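Local coordinates for nitrate transport protein nrtA (PDB 2G29) that binds nitrate in the periplasm as the substrate-binding component of the NrtABCD ABC transporter, which takes up nitrate and probably also nitrite, at residues Y57-M62 against V263-Q268; A45-I50 against A119-N124; I303-F306 against E311-E314. All blocks are in the same frame, centred on the assembly; numbering follows the deposited sequence.

Interaction 1 of 3, residues Y57-M62 against V263-Q268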
# COMPACT_ATOMS: atom_id res chain seq x y z
N TYR A 57 1.25 -1.54 -21.77
CA TYR A 57 0.06 -2.35 -22.01
C TYR A 57 -0.09 -2.66 -23.50
O TYR A 57 -0.45 -3.78 -23.89
CB TYR A 57 -1.25 -1.66 -21.56
CG TYR A 57 -1.38 -1.36 -20.08
CD1 TYR A 57 -1.56 -0.05 -19.65
CD2 TYR A 57 -1.34 -2.38 -19.13
CE1 TYR A 57 -1.71 0.25 -18.29
CE2 TYR A 57 -1.49 -2.09 -17.77
CZ TYR A 57 -1.67 -0.77 -17.37
OH TYR A 57 -1.75 -0.47 -16.00
N ALA A 58 0.17 -1.66 -24.33
CA ALA A 58 0.04 -1.83 -25.77
C ALA A 58 1.05 -2.83 -26.28
O ALA A 58 0.75 -3.62 -27.16
CB ALA A 58 0.19 -0.48 -26.47
N LYS A 59 2.26 -2.79 -25.72
CA LYS A 59 3.30 -3.73 -26.11
C LYS A 59 2.80 -5.17 -25.92
O LYS A 59 3.16 -6.06 -26.70
CB LYS A 59 4.57 -3.46 -25.29
CG LYS A 59 5.72 -4.42 -25.56
CD LYS A 59 6.96 -4.04 -24.79
CE LYS A 59 8.03 -5.10 -24.94
NZ LYS A 59 9.23 -4.75 -24.16
N TYR A 60 1.96 -5.41 -24.91
CA TYR A 60 1.41 -6.75 -24.69
C TYR A 60 -0.02 -6.98 -25.21
O TYR A 60 -0.79 -7.73 -24.62
CB TYR A 60 1.53 -7.14 -23.20
CG TYR A 60 2.97 -7.24 -22.78
CD1 TYR A 60 3.64 -6.16 -22.22
CD2 TYR A 60 3.74 -8.36 -23.15
CE1 TYR A 60 5.02 -6.16 -22.06
CE2 TYR A 60 5.12 -8.37 -22.98
CZ TYR A 60 5.76 -7.27 -22.45
OH TYR A 60 7.15 -7.24 -22.34
N GLY A 61 -0.38 -6.32 -26.31
CA GLY A 61 -1.66 -6.54 -26.95
C GLY A 61 -2.93 -5.99 -26.34
O GLY A 61 -4.04 -6.40 -26.71
N MET A 62 -2.78 -5.04 -25.42
CA MET A 62 -3.92 -4.45 -24.76
C MET A 62 -3.74 -2.96 -24.78
O MET A 62 -3.47 -2.32 -23.76
CB MET A 62 -3.99 -4.99 -23.33
CG MET A 62 -4.34 -6.49 -23.35
SD MET A 62 -4.50 -7.11 -21.74
CE MET A 62 -6.23 -6.67 -21.44
N VAL A 263 2.75 -4.66 -16.41
CA VAL A 263 3.00 -4.04 -15.10
C VAL A 263 4.43 -4.32 -14.59
O VAL A 263 5.08 -3.46 -14.02
CB VAL A 263 1.94 -4.53 -14.06
CG1 VAL A 263 2.34 -4.13 -12.63
CG2 VAL A 263 0.57 -3.88 -14.39
N MET A 264 4.93 -5.53 -14.80
CA MET A 264 6.29 -5.86 -14.39
C MET A 264 7.33 -5.00 -15.13
O MET A 264 8.30 -4.52 -14.53
CB MET A 264 6.59 -7.31 -14.72
CG MET A 264 5.92 -8.27 -13.81
SD MET A 264 6.33 -9.97 -14.31
CE MET A 264 5.48 -10.75 -13.10
N GLU A 265 7.14 -4.83 -16.44
CA GLU A 265 8.10 -4.00 -17.17
C GLU A 265 7.98 -2.56 -16.68
O GLU A 265 8.98 -1.89 -16.54
CB GLU A 265 7.84 -4.06 -18.67
CG GLU A 265 8.25 -5.39 -19.30
CD GLU A 265 8.95 -5.16 -20.62
OE1 GLU A 265 8.32 -4.61 -21.54
OE2 GLU A 265 10.14 -5.53 -20.74
N ALA A 266 6.76 -2.10 -16.38
CA ALA A 266 6.63 -0.73 -15.89
C ALA A 266 7.29 -0.61 -14.54
O ALA A 266 7.88 0.44 -14.20
CB ALA A 266 5.15 -0.33 -15.81
N GLN A 267 7.20 -1.66 -13.71
CA GLN A 267 7.86 -1.63 -12.41
C GLN A 267 9.38 -1.51 -12.55
O GLN A 267 10.02 -0.78 -11.81
CB GLN A 267 7.54 -2.89 -11.60
CG GLN A 267 6.14 -2.89 -11.00
CD GLN A 267 5.86 -4.17 -10.26
OE1 GLN A 267 5.94 -5.25 -10.83
NE2 GLN A 267 5.53 -4.06 -8.96
N GLN A 268 9.95 -2.26 -13.49
CA GLN A 268 11.39 -2.20 -13.73
C GLN A 268 11.79 -0.80 -14.19
O GLN A 268 12.83 -0.27 -13.78
CB GLN A 268 11.75 -3.25 -14.77
CG GLN A 268 11.69 -4.66 -14.21
CD GLN A 268 11.91 -5.70 -15.27
OE1 GLN A 268 10.99 -6.12 -15.96
NE2 GLN A 268 13.15 -6.13 -15.41

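Interaction 2 of 3, residues A45-I50 against A119-N124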
# COMPACT_ATOMS: atom_id res chain seq x y z
N ALA A 45 1.20 3.98 -7.23
CA ALA A 45 0.34 3.60 -8.35
C ALA A 45 1.16 3.78 -9.64
O ALA A 45 0.69 3.42 -10.71
CB ALA A 45 -0.88 4.52 -8.41
N ALA A 46 2.37 4.34 -9.52
CA ALA A 46 3.19 4.61 -10.72
C ALA A 46 3.28 3.49 -11.74
O ALA A 46 3.13 3.74 -12.92
CB ALA A 46 4.60 5.06 -10.34
N PRO A 47 3.51 2.25 -11.32
CA PRO A 47 3.61 1.18 -12.31
C PRO A 47 2.38 1.07 -13.21
O PRO A 47 2.50 0.82 -14.41
CB PRO A 47 3.84 -0.07 -11.46
CG PRO A 47 3.39 0.29 -10.10
CD PRO A 47 3.74 1.76 -9.95
N LEU A 48 1.17 1.24 -12.66
CA LEU A 48 -0.02 1.13 -13.47
C LEU A 48 -0.17 2.30 -14.46
O LEU A 48 -0.64 2.11 -15.60
CB LEU A 48 -1.29 1.05 -12.62
CG LEU A 48 -1.43 -0.18 -11.72
CD1 LEU A 48 -2.89 -0.30 -11.32
CD2 LEU A 48 -0.99 -1.45 -12.44
N ILE A 49 0.25 3.49 -14.03
CA ILE A 49 0.17 4.70 -14.85
C ILE A 49 1.24 4.67 -15.93
O ILE A 49 0.94 4.92 -17.10
CB ILE A 49 0.30 5.94 -13.93
CG1 ILE A 49 -1.00 6.12 -13.12
CG2 ILE A 49 0.55 7.19 -14.76
CD1 ILE A 49 -1.45 4.95 -12.30
N ILE A 50 2.47 4.35 -15.54
CA ILE A 50 3.59 4.26 -16.50
C ILE A 50 3.31 3.16 -17.52
O ILE A 50 3.68 3.27 -18.70
CB ILE A 50 4.93 4.00 -15.75
CG1 ILE A 50 5.46 5.31 -15.17
CG2 ILE A 50 6.01 3.44 -16.69
CD1 ILE A 50 5.63 6.40 -16.16
N ALA A 119 0.49 -9.37 -8.20
CA ALA A 119 1.82 -8.87 -7.91
C ALA A 119 1.75 -7.92 -6.73
O ALA A 119 0.65 -7.42 -6.38
CB ALA A 119 2.36 -8.11 -9.12
N ARG A 120 2.89 -7.63 -6.15
CA ARG A 120 2.97 -6.60 -5.11
C ARG A 120 3.44 -5.40 -5.94
O ARG A 120 4.44 -5.51 -6.67
CB ARG A 120 4.03 -6.93 -4.03
CG ARG A 120 3.95 -6.05 -2.78
CD ARG A 120 2.74 -6.48 -1.93
NE ARG A 120 2.96 -7.85 -1.47
CZ ARG A 120 2.00 -8.74 -1.17
NH1 ARG A 120 0.70 -8.43 -1.26
NH2 ARG A 120 2.34 -10.00 -0.89
N LEU A 121 2.72 -4.28 -5.89
CA LEU A 121 3.15 -3.11 -6.65
C LEU A 121 4.40 -2.45 -6.06
O LEU A 121 5.27 -1.96 -6.80
CB LEU A 121 2.01 -2.09 -6.75
CG LEU A 121 0.98 -2.41 -7.84
CD1 LEU A 121 -0.16 -1.43 -7.79
CD2 LEU A 121 1.65 -2.33 -9.23
N ASN A 122 4.55 -2.45 -4.74
CA ASN A 122 5.68 -1.82 -4.08
C ASN A 122 5.87 -2.26 -2.66
O ASN A 122 4.98 -2.84 -2.06
CB ASN A 122 5.49 -0.29 -4.01
CG ASN A 122 4.49 0.11 -2.92
OD1 ASN A 122 3.32 -0.30 -2.95
ND2 ASN A 122 4.96 0.88 -1.93
N VAL A 123 7.07 -1.99 -2.15
CA VAL A 123 7.36 -2.12 -0.72
C VAL A 123 7.71 -0.67 -0.27
O VAL A 123 8.04 0.20 -1.12
CB VAL A 123 8.54 -3.08 -0.36
CG1 VAL A 123 8.15 -4.49 -0.72
CG2 VAL A 123 9.85 -2.66 -1.03
N ASN A 124 7.59 -0.43 1.04
CA ASN A 124 7.95 0.84 1.69
C ASN A 124 7.18 2.08 1.25
O ASN A 124 6.23 2.02 0.46
CB ASN A 124 9.45 1.20 1.41
CG ASN A 124 10.44 0.20 2.00
OD1 ASN A 124 10.19 -0.42 3.02
ND2 ASN A 124 11.58 0.04 1.32

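Interaction 3 of 3, residues I303-F306 against E311-E314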
# COMPACT_ATOMS: atom_id res chain seq x y z
N ILE A 303 15.23 11.03 -0.58
CA ILE A 303 15.65 12.23 0.13
C ILE A 303 14.52 12.58 1.09
O ILE A 303 13.41 12.91 0.64
CB ILE A 303 15.89 13.40 -0.83
CG1 ILE A 303 16.98 13.02 -1.81
CG2 ILE A 303 16.24 14.66 -0.02
CD1 ILE A 303 17.15 14.02 -2.93
N TYR A 304 14.82 12.57 2.38
CA TYR A 304 13.80 12.80 3.40
C TYR A 304 13.87 14.04 4.27
O TYR A 304 14.78 14.16 5.10
CB TYR A 304 13.73 11.59 4.35
CG TYR A 304 13.16 10.35 3.72
CD1 TYR A 304 13.99 9.36 3.15
CD2 TYR A 304 11.79 10.17 3.65
CE1 TYR A 304 13.44 8.23 2.53
CE2 TYR A 304 11.23 9.04 3.03
CZ TYR A 304 12.05 8.09 2.48
OH TYR A 304 11.53 6.98 1.86
N ASN A 305 12.91 14.94 4.09
CA ASN A 305 12.78 16.11 4.96
C ASN A 305 11.48 15.85 5.73
O ASN A 305 10.38 15.89 5.15
CB ASN A 305 12.67 17.42 4.16
CG ASN A 305 12.37 18.61 5.06
OD1 ASN A 305 12.59 18.57 6.27
ND2 ASN A 305 11.87 19.68 4.48
N PHE A 306 11.61 15.57 7.03
CA PHE A 306 10.47 15.32 7.90
C PHE A 306 9.88 16.60 8.52
O PHE A 306 8.89 16.54 9.21
CB PHE A 306 10.83 14.36 9.05
CG PHE A 306 11.01 12.91 8.65
CD1 PHE A 306 10.71 12.44 7.37
CD2 PHE A 306 11.45 11.99 9.60
CE1 PHE A 306 10.83 11.06 7.06
CE2 PHE A 306 11.57 10.64 9.28
CZ PHE A 306 11.25 10.17 8.01
N GLU A 311 16.99 17.85 10.43
CA GLU A 311 17.87 17.89 9.27
C GLU A 311 17.45 16.86 8.21
O GLU A 311 17.06 15.75 8.55
CB GLU A 311 19.31 17.62 9.72
CG GLU A 311 19.86 18.64 10.70
CD GLU A 311 21.02 18.08 11.50
OE1 GLU A 311 20.79 17.15 12.31
OE2 GLU A 311 22.16 18.56 11.32
N THR A 312 17.53 17.26 6.94
CA THR A 312 17.18 16.38 5.83
C THR A 312 18.25 15.29 5.73
O THR A 312 19.44 15.55 5.93
CB THR A 312 17.13 17.18 4.49
OG1 THR A 312 16.09 18.15 4.57
CG2 THR A 312 16.87 16.25 3.30
N PHE A 313 17.83 14.06 5.42
CA PHE A 313 18.75 12.93 5.30
C PHE A 313 18.38 12.12 4.06
O PHE A 313 17.28 12.28 3.52
CB PHE A 313 18.70 12.04 6.57
CG PHE A 313 17.39 11.29 6.76
CD1 PHE A 313 17.18 10.04 6.19
CD2 PHE A 313 16.36 11.86 7.51
CE1 PHE A 313 15.96 9.36 6.37
CE2 PHE A 313 15.14 11.20 7.69
CZ PHE A 313 14.94 9.95 7.11
N GLU A 314 19.31 11.30 3.58
CA GLU A 314 19.07 10.45 2.42
C GLU A 314 19.14 8.99 2.85
O GLU A 314 19.99 8.62 3.65
CB GLU A 314 20.13 10.69 1.35
CG GLU A 314 19.95 9.81 0.14
CD GLU A 314 21.14 9.82 -0.79
OE1 GLU A 314 22.08 10.61 -0.56
OE2 GLU A 314 21.15 9.03 -1.76
O HOH W 1 14.25 15.05 7.97

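Interaction 1 of 3, residues Y57-M62 against V263-Q268
Lys59 and Tyr60 converge on a single carboxylate oxygen of Glu265, and this polar grip carries most of the contact between the end of helix 56-59 and helix 253-271. The ionic component is a salt bridge of 2.8 Å from Lys59 NZ to Glu265 OE1, made on the syn lone pair of OE1. Lys59 runs fully extended from a CG anti to its own backbone N (chi1 178°); the straight chain crosses that of Glu265 at about a right angle and delivers NZ to OE1. The second hydrogen bond is weak: Tyr60 OH gives to the same Glu265 OE1 at 3.0 Å. The carboxylate meets the edge of the phenol ring, the two planes turned 85° apart, while Lys59 CG lies over one face of that ring near its rim.

The apolar component is small and loose. Tyr57 CE2 approaches Val263 CG2 at 4.3 Å, and the hydroxyl of Tyr57 is held elsewhere, by Leu48 O.

Backbone bonds shape the donor side. A Schellman motif ends the helix, with Met62 N bonded to Tyr57 O at 3.1 Å and Gly61 N to Ala58 O at 3.0 Å; Gly61 supplies the positive phi.

With an alanine at Glu265, the Lys59 ammonium is likely to lose its carboxylate mate and the Tyr60 hydroxyl this acceptor.

With both donors on OE1, and OE2 lying 3.6 Å from Lys59 NZ, negative charge would probably be drawn toward OE1, making this a largely electrostatic link in a partly buried contact between the two helices.

Interaction 2 of 3, residues A45-I50 against A119-N124
Pro47 of helix 46-53 faces Leu121, just beyond strand 115-120, with their CA atoms 7.1 Å apart; Leu121 has left extended geometry for helical backbone angles (phi -72°, psi -35°), and its CB points toward the helix.

One methyl of Leu121 does the touching. Its CD2 presses on the proline ring, 3.3 Å from Pro47 CG and 3.9 Å from Pro47 CB. The first of these is tighter than ordinary carbon-carbon contact, which marks a closely fitted spot. The side chains cross obliquely. The same Leu121 CD2 also meets Leu48 CD2 at a relaxed 4.2 Å, so that it sits in the corner between two consecutive residues of the helix. Leu121 CG stands anti to its carbonyl carbon (chi1 -81°), and the second torsion then leaves CD2 as the touching branch.

His93 of strand 91-95 packs against both Leu48 and Leu121, and the side chain of Gln267, from helix 253-271, lies against Pro47 while its amide bonds to the carbonyls of Arg120 and Leu121. The backbone of Leu121 is hydrogen-bonded to that of Lys240, a nitrate-binding residue, and the two side chains lie about 4 Å apart; Asn122 OD1 accepts a hydrogen bond from Lys240 N.

Across the two segments the contact is wholly apolar and all three touching residues are buried, so shape rather than charge probably sets its fit. With Lys240 so close to Leu121, this is consistent with apolar packing helping to set the position of the chain beside the nitrate site.

Interaction 3 of 3, residues I303-F306 against E311-E314
Phe313 takes the crowded position for its ring, with CG between the backbone N and the carbonyl carbon (chi1 68°), and this swings the ring back over the CB of Tyr304. Tyr304 turns its CG beside its own backbone N instead (chi1 -70°), which carries the phenol outward, so that the two rings are near parallel but slid apart with hardly any overlap. The main close approach is a CH-pi contact, Tyr304 CB lying 3.7 Å from the centroid of the Phe313 ring. The far edge of Phe313 is directed at a face of Phe306, a T-shaped pair with planes 88° apart and ring centroids separated by 5.3 Å.

Beneath this aromatic cluster, Tyr304 and Phe313 form an antiparallel hydrogen-bonded pair: Tyr304 N to Phe313 O at 2.7 Å, and Phe313 N to Tyr304 O at 3.1 Å. On the face that Ile303 shares with Glu314, Ile303 CG2 reaches Thr312 CG2 at 3.7 Å. Beyond the paired residues, a water takes up the Phe306 N-H at 2.9 Å and donates to Tyr304 O and Glu311 O, linking the two segments.

The result is a short beta hairpin, strands 303-304 and 313-314, lying against strand 225-229 at the border of the second large sheet: Phe306 packs on Gln226 and Thr229 and shares a backbone bond with Gln226, while Tyr304 touches Thr229.

Overall arrangement
From the N terminus, residues 45-50 open interaction 2 and residues 57-62, on the next helix, open interaction 1. The chain then returns through 119-124, closing interaction 2 across 68 residues, and later through 263-268, closing interaction 1, so the two loops cross. They also touch, Val263 CG2 packing on Leu48 CD2 at 3.5 Å. Together they tie helices 46-53, 56-59 and 253-271 to the chain just after strand 115-120, an outermost strand of the first five-stranded sheet. Interaction 3 follows in series as a local hairpin closed over four residues, beside the second sheet; its centre is about 23 Å from that of interaction 2 and about 33 Å from that of interaction 1.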